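Long-range contacts in phosphoribosylaminoimidazole-succinocarboxamide synthase (Pyrococcus horikoshii, PDB 4O7S), which catalyses the ATP-dependent joining of L-aspartate to the carboxylate of 5-amino-1-(5-phospho-D-ribosyl)imidazole-4-carboxylate, a step of de novo purine biosynthesis: residues L88-R93 and V117-K122; E151-V156 and F174-G179. All coordinates share one frame; numbering follows the deposited sequence. Where two conformers were deposited one is given.

In the fold
The two contacts lie side by side, their centres about 9 Å apart, and build on one antiparallel sheet. Contact 1 pairs strand 84-93 with strand 111-121; contact 2 packs helix 143-165 against strand 169-180, which flanks strand 84-93 on its other edge. They follow in series along the chain, the first closing before the second opens. Backbone bonds between V90 and L176 and between V92 and F174 tie them together. One sheet face, with V90, V92, F174 and L176, turns to the helix; the other, with V91, R93 and K175, faces the bound thymidine-5'-diphosphate, which both contacts touch. The sheet thus separates a hydrophobic core from a nucleotide site, probably the ATP site of the synthetase.

Contact 1: residues L88-R93 and V117-K122; sequences LEVVVR and VELYYK. With TYD (thymidine-5'-diphosphate), chain B.
R93 and E118 meet at the nucleotide-facing side of two antiparallel strands, where V91 and E118 form one hydrogen-bonded pair and E89 and Y120 the next. E118 can be followed outward. Its CB rises beside V91 O; with CG anti to the carbonyl carbon (chi1 -48°) and the chain extended beyond it, CD comes 3.6 Å from R93 CD. At the tip, OE1 takes two bonds from opposite faces of the carboxylate plane, from R93 NH2 at 2.8 Å and from Y120 OH at 2.6 Å, while OE2 lies against R93 CD. The carboxylate is turned 58° from the guanidinium of R93, which in the conformer described also grips the alpha phosphate of the thymidine-5'-diphosphate, R93 NH1 to O1A at 2.8 Å and R93 NH2 to O2A at 3.0 Å; NH1 also bonds a thymidine-5'-phosphate that appears to share the site, probably as an alternative occupant. An alanine in place of E118 would remove the acceptor shared by R93 and Y120 and is likely to let the guanidinium turn more freely beside the phosphates. Further along, V91 CG2 packs on Y120 CE2 (3.7 Å), and a weak salt bridge joins E89 OE1 to K122 NZ. On the reverse face V90 CG1 meets V117 CG1. Strands 130-131 and 169-180 extend the sheet beyond this pair, helix 143-165 covers V92, V117 and L119, and Y134 of the second subunit packs on V117.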
loop_
_atom_site.group_PDB
_atom_site.type_symbol
_atom_site.label_atom_id
_atom_site.label_comp_id
_atom_site.label_asym_id
_atom_site.label_seq_id
_atom_site.Cartn_x
_atom_site.Cartn_y
_atom_site.Cartn_z
ATOM N N LEU A 88 -2.029 -11.089 -8.166
ATOM C CA LEU A 88 -1.123 -10.461 -7.217
ATOM C C LEU A 88 0.319 -10.729 -7.575
ATOM O O LEU A 88 0.658 -11.775 -8.142
ATOM C CB LEU A 88 -1.353 -10.993 -5.793
ATOM C CG LEU A 88 -2.724 -10.745 -5.129
ATOM C CD1 LEU A 88 -2.828 -11.575 -3.852
ATOM C CD2 LEU A 88 -2.941 -9.275 -4.831
ATOM N N GLU A 89 1.165 -9.762 -7.251
ATOM C CA GLU A 89 2.585 -10.011 -7.112
ATOM C C GLU A 89 2.884 -9.733 -5.646
ATOM O O GLU A 89 2.525 -8.677 -5.116
ATOM C CB GLU A 89 3.387 -9.116 -8.052
ATOM C CG GLU A 89 3.300 -9.547 -9.516
ATOM C CD GLU A 89 3.513 -8.384 -10.468
ATOM O OE1 GLU A 89 3.561 -8.605 -11.698
ATOM O OE2 GLU A 89 3.601 -7.223 -9.991
ATOM N N VAL A 90 3.477 -10.725 -4.987
ATOM C CA VAL A 90 3.745 -10.689 -3.555
ATOM C C VAL A 90 5.231 -10.504 -3.328
ATOM O O VAL A 90 6.028 -11.381 -3.659
ATOM C CB VAL A 90 3.260 -11.974 -2.866
ATOM C CG1 VAL A 90 3.479 -11.896 -1.348
ATOM C CG2 VAL A 90 1.786 -12.210 -3.184
ATOM N N VAL A 91 5.613 -9.358 -2.774
ATOM C CA VAL A 91 7.027 -9.012 -2.667
ATOM C C VAL A 91 7.490 -9.091 -1.193
ATOM O O VAL A 91 6.871 -8.499 -0.303
ATOM C CB VAL A 91 7.319 -7.619 -3.282
ATOM C CG1 VAL A 91 8.775 -7.220 -3.074
ATOM C CG2 VAL A 91 6.964 -7.588 -4.772
ATOM N N VAL A 92 8.555 -9.851 -0.956
ATOM C CA VAL A 92 9.171 -9.966 0.373
ATOM C C VAL A 92 10.530 -9.248 0.338
ATOM O O VAL A 92 11.295 -9.440 -0.594
ATOM C CB VAL A 92 9.341 -11.448 0.788
ATOM C CG1 VAL A 92 9.906 -11.565 2.204
ATOM C CG2 VAL A 92 8.012 -12.181 0.683
ATOM N N ARG A 93 10.805 -8.411 1.339
ATOM C CA ARG A 93 12.006 -7.577 1.346
ATOM C C ARG A 93 12.774 -7.727 2.671
ATOM O O ARG A 93 12.192 -7.591 3.766
ATOM C CB ARG A 93 11.633 -6.108 1.059
ATOM C CG ARG A 93 10.445 -5.939 0.096
ATOM C CD ARG A 93 10.185 -4.491 -0.303
ATOM N NE ARG A 93 11.177 -4.042 -1.268
ATOM C CZ ARG A 93 10.926 -3.646 -2.511
ATOM N NH1 ARG A 93 11.943 -3.282 -3.279
ATOM N NH2 ARG A 93 9.680 -3.604 -2.989
ATOM N N VAL A 117 6.447 -7.493 3.661
ATOM C CA VAL A 117 5.672 -8.117 2.579
ATOM C C VAL A 117 4.825 -7.007 1.956
ATOM O O VAL A 117 4.152 -6.255 2.675
ATOM C CB VAL A 117 4.734 -9.233 3.095
ATOM C CG1 VAL A 117 4.006 -9.919 1.942
ATOM C CG2 VAL A 117 5.517 -10.259 3.904
ATOM N N GLU A 118 4.878 -6.897 0.635
ATOM C CA GLU A 118 4.047 -5.939 -0.104
ATOM C C GLU A 118 3.224 -6.684 -1.147
ATOM O O GLU A 118 3.705 -7.626 -1.797
ATOM C CB GLU A 118 4.893 -4.854 -0.782
ATOM C CG GLU A 118 5.954 -4.206 0.113
ATOM C CD GLU A 118 6.866 -3.236 -0.632
ATOM O OE1 GLU A 118 7.103 -3.398 -1.856
ATOM O OE2 GLU A 118 7.357 -2.284 0.004
ATOM N N LEU A 119 1.973 -6.268 -1.287
ATOM C CA LEU A 119 1.088 -6.825 -2.296
ATOM C C LEU A 119 0.936 -5.830 -3.419
ATOM O O LEU A 119 0.679 -4.660 -3.167
ATOM C CB LEU A 119 -0.282 -7.112 -1.689
ATOM C CG LEU A 119 -0.205 -7.996 -0.442
ATOM C CD1 LEU A 119 -1.517 -7.873 0.315
ATOM C CD2 LEU A 119 0.134 -9.444 -0.794
ATOM N N TYR A 120 1.108 -6.304 -4.649
ATOM C CA TYR A 120 0.866 -5.506 -5.841
ATOM C C TYR A 120 -0.248 -6.159 -6.638
ATOM O O TYR A 120 -0.290 -7.375 -6.780
ATOM C CB TYR A 120 2.131 -5.363 -6.687
ATOM C CG TYR A 120 3.189 -4.549 -5.992
ATOM C CD1 TYR A 120 3.290 -3.170 -6.202
ATOM C CD2 TYR A 120 4.071 -5.150 -5.107
ATOM C CE1 TYR A 120 4.256 -2.412 -5.551
ATOM C CE2 TYR A 120 5.032 -4.411 -4.456
ATOM C CZ TYR A 120 5.115 -3.039 -4.666
ATOM O OH TYR A 120 6.083 -2.335 -3.993
ATOM N N TYR A 121 -1.176 -5.334 -7.102
ATOM C CA TYR A 121 -2.241 -5.767 -7.974
ATOM C C TYR A 121 -1.711 -5.888 -9.421
ATOM O O TYR A 121 -1.260 -4.894 -10.006
ATOM C CB TYR A 121 -3.392 -4.754 -7.878
ATOM C CG TYR A 121 -4.542 -4.961 -8.850
ATOM C CD1 TYR A 121 -4.973 -6.242 -9.204
ATOM C CD2 TYR A 121 -5.219 -3.856 -9.391
ATOM C CE1 TYR A 121 -6.035 -6.423 -10.093
ATOM C CE2 TYR A 121 -6.279 -4.027 -10.264
ATOM C CZ TYR A 121 -6.674 -5.308 -10.611
ATOM O OH TYR A 121 -7.712 -5.458 -11.480
ATOM N N LYS A 122 -1.751 -7.100 -9.978
ATOM C CA LYS A 122 -1.315 -7.342 -11.374
ATOM C C LYS A 122 -2.336 -6.766 -12.325
ATOM O O LYS A 122 -3.386 -7.362 -12.540
ATOM C CB LYS A 122 -1.211 -8.829 -11.662
ATOM C CG LYS A 122 0.123 -9.466 -11.333
ATOM C CD LYS A 122 0.071 -10.955 -11.635
ATOM C CE LYS A 122 0.282 -11.233 -13.107
ATOM N NZ LYS A 122 1.645 -10.823 -13.556
HETATM P PA TYD B . 10.796 -3.505 -6.624
HETATM O O1A TYD B . 12.016 -2.871 -5.998
HETATM O O2A TYD B . 9.455 -3.316 -5.945
HETATM O O3A TYD B . 10.615 -3.038 -8.153
HETATM P PB TYD B . 11.754 -2.780 -9.264
HETATM O O1B TYD B . 12.894 -2.077 -8.579
HETATM O O2B TYD B . 12.153 -4.156 -9.745
HETATM O O3B TYD B . 10.984 -1.969 -10.273
HETATM O "O5'" TYD B . 11.061 -5.080 -6.781
HETATM C "C5'" TYD B . 11.335 -5.879 -5.630
HETATM C "C4'" TYD B . 11.657 -7.323 -6.028
HETATM O "O4'" TYD B . 10.501 -7.933 -6.595
HETATM C "C3'" TYD B . 12.772 -7.467 -7.062
HETATM O "O3'" TYD B . 13.544 -8.609 -6.701
HETATM C "C2'" TYD B . 12.093 -7.774 -8.375
HETATM C "C1'" TYD B . 10.753 -8.351 -7.948
HETATM N N1 TYD B . 9.640 -7.929 -8.809
HETATM C C2 TYD B . 9.384 -8.592 -10.045
HETATM O O2 TYD B . 10.120 -9.531 -10.419
HETATM N N3 TYD B . 8.353 -8.213 -10.826
HETATM C C4 TYD B . 7.533 -7.213 -10.450
HETATM O O4 TYD B . 6.578 -6.876 -11.177
HETATM C C5 TYD B . 7.767 -6.514 -9.154
HETATM C C5M TYD B . 6.880 -5.395 -8.667
HETATM C C6 TYD B . 8.841 -6.931 -8.383
#

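Contact 2: residues E151-V156 and F174-G179; sequences EIALKV and FKLEFG. With TYD (thymidine-5'-diphosphate), chain B.
A153 and L176 mark the closest passage of the backbones, their CA atoms 7.4 Å apart, where the axes of helix 151-156 and strand 174-176 approach to 10.2 Å and run at 139° to each other. From the strand side F174, L176 and F178 point to the helix, and I152, A153 and V156 receive them. L176 occupies the middle: its CD1 lies 3.9 Å from A153 CA, touches the small CB beside it, and reaches V156 CG1 tip to tip. F174 has CG between its backbone N and carbonyl carbon, the crowded position; CB already points to the helix, and this torsion (chi1 58°) carries the ring on in that direction, to V156 and A153. There CE1 comes 4.0 Å from V156 CG1, the two side chains crossing at a slant, while the ring edge at CZ looks to A153 O. At the other end I152 and F178 lie alongside one another, running in opposing senses; I152 CG2 abuts the ring edge at CE1 of F178, 3.6 Å away. V92 of strand 84-93 and I186 and L188 of strand 186-188 extend this apolar layer.

The intervening residues K175 and E177 project from the opposite side. K175 runs over one face of the thymine, its CD 3.6 Å from N3 of the nucleotide, and ends in a salt bridge from NZ to E177 OE2 at 2.9 Å, with D190 as a second anionic partner. Between helix and strand the side chains meet through van der Waals contact, consistent with hydrophobic burial holding the helix to the sheet, whereas the salt bridge of K175 with E177 lies on the nucleotide side.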
loop_
_atom_site.group_PDB
_atom_site.type_symbol
_atom_site.label_atom_id
_atom_site.label_comp_id
_atom_site.label_asym_id
_atom_site.label_seq_id
_atom_site.Cartn_x
_atom_site.Cartn_y
_atom_site.Cartn_z
ATOM N N GLU A 151 1.860 -15.794 4.904
ATOM C CA GLU A 151 2.490 -16.845 5.701
ATOM C C GLU A 151 3.386 -17.727 4.840
ATOM O O GLU A 151 4.521 -18.021 5.222
ATOM C CB GLU A 151 1.409 -17.700 6.412
ATOM C CG GLU A 151 1.915 -19.019 6.974
ATOM C CD GLU A 151 0.825 -19.841 7.661
ATOM O OE1 GLU A 151 1.155 -20.543 8.631
ATOM O OE2 GLU A 151 -0.352 -19.803 7.231
ATOM N N ILE A 152 2.879 -18.174 3.692
ATOM C CA ILE A 152 3.715 -18.929 2.750
ATOM C C ILE A 152 4.938 -18.103 2.300
ATOM O O ILE A 152 6.066 -18.594 2.377
ATOM C CB ILE A 152 2.927 -19.443 1.532
ATOM C CG1 ILE A 152 1.864 -20.464 1.969
ATOM C CG2 ILE A 152 3.874 -20.052 0.494
ATOM C CD1 ILE A 152 0.677 -20.558 1.013
ATOM N N ALA A 153 4.706 -16.861 1.865
ATOM C CA ALA A 153 5.772 -15.974 1.387
ATOM C C ALA A 153 6.879 -15.807 2.430
ATOM O O ALA A 153 8.056 -15.858 2.090
ATOM C CB ALA A 153 5.224 -14.604 0.977
ATOM N N LEU A 154 6.486 -15.612 3.689
ATOM C CA LEU A 154 7.444 -15.442 4.770
ATOM C C LEU A 154 8.205 -16.744 5.050
ATOM O O LEU A 154 9.391 -16.720 5.400
ATOM C CB LEU A 154 6.743 -14.914 6.030
ATOM C CG LEU A 154 6.340 -13.432 6.010
ATOM C CD1 LEU A 154 5.522 -13.085 7.255
ATOM C CD2 LEU A 154 7.564 -12.525 5.876
ATOM N N LYS A 155 7.533 -17.876 4.873
ATOM C CA LYS A 155 8.197 -19.177 5.034
ATOM C C LYS A 155 9.184 -19.404 3.883
ATOM O O LYS A 155 10.337 -19.787 4.123
ATOM C CB LYS A 155 7.169 -20.315 5.151
ATOM C CG LYS A 155 7.781 -21.660 5.486
ATOM C CD LYS A 155 6.775 -22.806 5.479
ATOM C CE LYS A 155 7.542 -24.136 5.429
ATOM N NZ LYS A 155 6.679 -25.328 5.672
ATOM N N VAL A 156 8.747 -19.115 2.650
ATOM C CA VAL A 156 9.625 -19.180 1.469
ATOM C C VAL A 156 10.874 -18.311 1.681
ATOM O O VAL A 156 12.012 -18.741 1.398
ATOM C CB VAL A 156 8.891 -18.734 0.172
ATOM C CG1 VAL A 156 9.876 -18.559 -0.980
ATOM C CG2 VAL A 156 7.770 -19.707 -0.195
ATOM N N PHE A 174 12.451 -10.400 -3.169
ATOM C CA PHE A 174 11.989 -11.232 -4.294
ATOM C C PHE A 174 10.485 -11.115 -4.457
ATOM O O PHE A 174 9.792 -10.640 -3.561
ATOM C CB PHE A 174 12.356 -12.709 -4.084
ATOM C CG PHE A 174 11.796 -13.314 -2.809
ATOM C CD1 PHE A 174 10.634 -14.081 -2.838
ATOM C CD2 PHE A 174 12.447 -13.139 -1.591
ATOM C CE1 PHE A 174 10.119 -14.658 -1.683
ATOM C CE2 PHE A 174 11.937 -13.714 -0.421
ATOM C CZ PHE A 174 10.761 -14.471 -0.467
ATOM N N LYS A 175 9.980 -11.583 -5.590
ATOM C CA LYS A 175 8.553 -11.534 -5.855
ATOM C C LYS A 175 8.026 -12.951 -6.111
ATOM O O LYS A 175 8.648 -13.746 -6.820
ATOM C CB LYS A 175 8.257 -10.650 -7.064
ATOM C CG LYS A 175 6.794 -10.683 -7.512
ATOM C CD LYS A 175 6.676 -10.773 -9.023
ATOM C CE LYS A 175 6.552 -12.213 -9.438
ATOM N NZ LYS A 175 6.805 -12.438 -10.877
ATOM N N LEU A 176 6.859 -13.231 -5.555
ATOM C CA LEU A 176 6.151 -14.469 -5.804
ATOM C C LEU A 176 4.763 -14.223 -6.388
ATOM O O LEU A 176 4.161 -13.131 -6.225
ATOM C CB LEU A 176 5.975 -15.242 -4.494
ATOM C CG LEU A 176 7.230 -15.606 -3.703
ATOM C CD1 LEU A 176 6.803 -16.222 -2.379
ATOM C CD2 LEU A 176 8.117 -16.537 -4.516
ATOM N N GLU A 177 4.248 -15.266 -7.042
ATOM C CA GLU A 177 2.870 -15.304 -7.492
ATOM C C GLU A 177 2.269 -16.624 -7.046
ATOM O O GLU A 177 3.008 -17.582 -6.763
ATOM C CB GLU A 177 2.799 -15.110 -9.005
ATOM C CG GLU A 177 3.396 -13.764 -9.445
ATOM C CD GLU A 177 3.209 -13.463 -10.925
ATOM O OE1 GLU A 177 2.333 -14.066 -11.571
ATOM O OE2 GLU A 177 3.953 -12.618 -11.452
ATOM N N PHE A 178 0.941 -16.658 -6.954
ATOM C CA PHE A 178 0.213 -17.738 -6.327
ATOM C C PHE A 178 -1.065 -17.995 -7.092
ATOM O O PHE A 178 -1.579 -17.106 -7.754
ATOM C CB PHE A 178 -0.195 -17.344 -4.896
ATOM C CG PHE A 178 0.947 -17.246 -3.936
ATOM C CD1 PHE A 178 1.376 -18.371 -3.233
ATOM C CD2 PHE A 178 1.614 -16.032 -3.742
ATOM C CE1 PHE A 178 2.438 -18.286 -2.332
ATOM C CE2 PHE A 178 2.671 -15.948 -2.845
ATOM C CZ PHE A 178 3.087 -17.068 -2.145
ATOM N N GLY A 179 -1.593 -19.206 -6.971
ATOM C CA GLY A 179 -2.914 -19.509 -7.492
ATOM C C GLY A 179 -3.582 -20.554 -6.627
ATOM O O GLY A 179 -2.960 -21.130 -5.734
HETATM P PA TYD B . 10.796 -3.505 -6.624
HETATM O O1A TYD B . 12.016 -2.871 -5.998
HETATM O O2A TYD B . 9.455 -3.316 -5.945
HETATM O O3A TYD B . 10.615 -3.038 -8.153
HETATM P PB TYD B . 11.754 -2.780 -9.264
HETATM O O1B TYD B . 12.894 -2.077 -8.579
HETATM O O2B TYD B . 12.153 -4.156 -9.745
HETATM O O3B TYD B . 10.984 -1.969 -10.273
HETATM O "O5'" TYD B . 11.061 -5.080 -6.781
HETATM C "C5'" TYD B . 11.335 -5.879 -5.630
HETATM C "C4'" TYD B . 11.657 -7.323 -6.028
HETATM O "O4'" TYD B . 10.501 -7.933 -6.595
HETATM C "C3'" TYD B . 12.772 -7.467 -7.062
HETATM O "O3'" TYD B . 13.544 -8.609 -6.701
HETATM C "C2'" TYD B . 12.093 -7.774 -8.375
HETATM C "C1'" TYD B . 10.753 -8.351 -7.948
HETATM N N1 TYD B . 9.640 -7.929 -8.809
HETATM C C2 TYD B . 9.384 -8.592 -10.045
HETATM O O2 TYD B . 10.120 -9.531 -10.419
HETATM N N3 TYD B . 8.353 -8.213 -10.826
HETATM C C4 TYD B . 7.533 -7.213 -10.450
HETATM O O4 TYD B . 6.578 -6.876 -11.177
HETATM C C5 TYD B . 7.767 -6.514 -9.154
HETATM C C5M TYD B . 6.880 -5.395 -8.667
HETATM C C6 TYD B . 8.841 -6.931 -8.383
#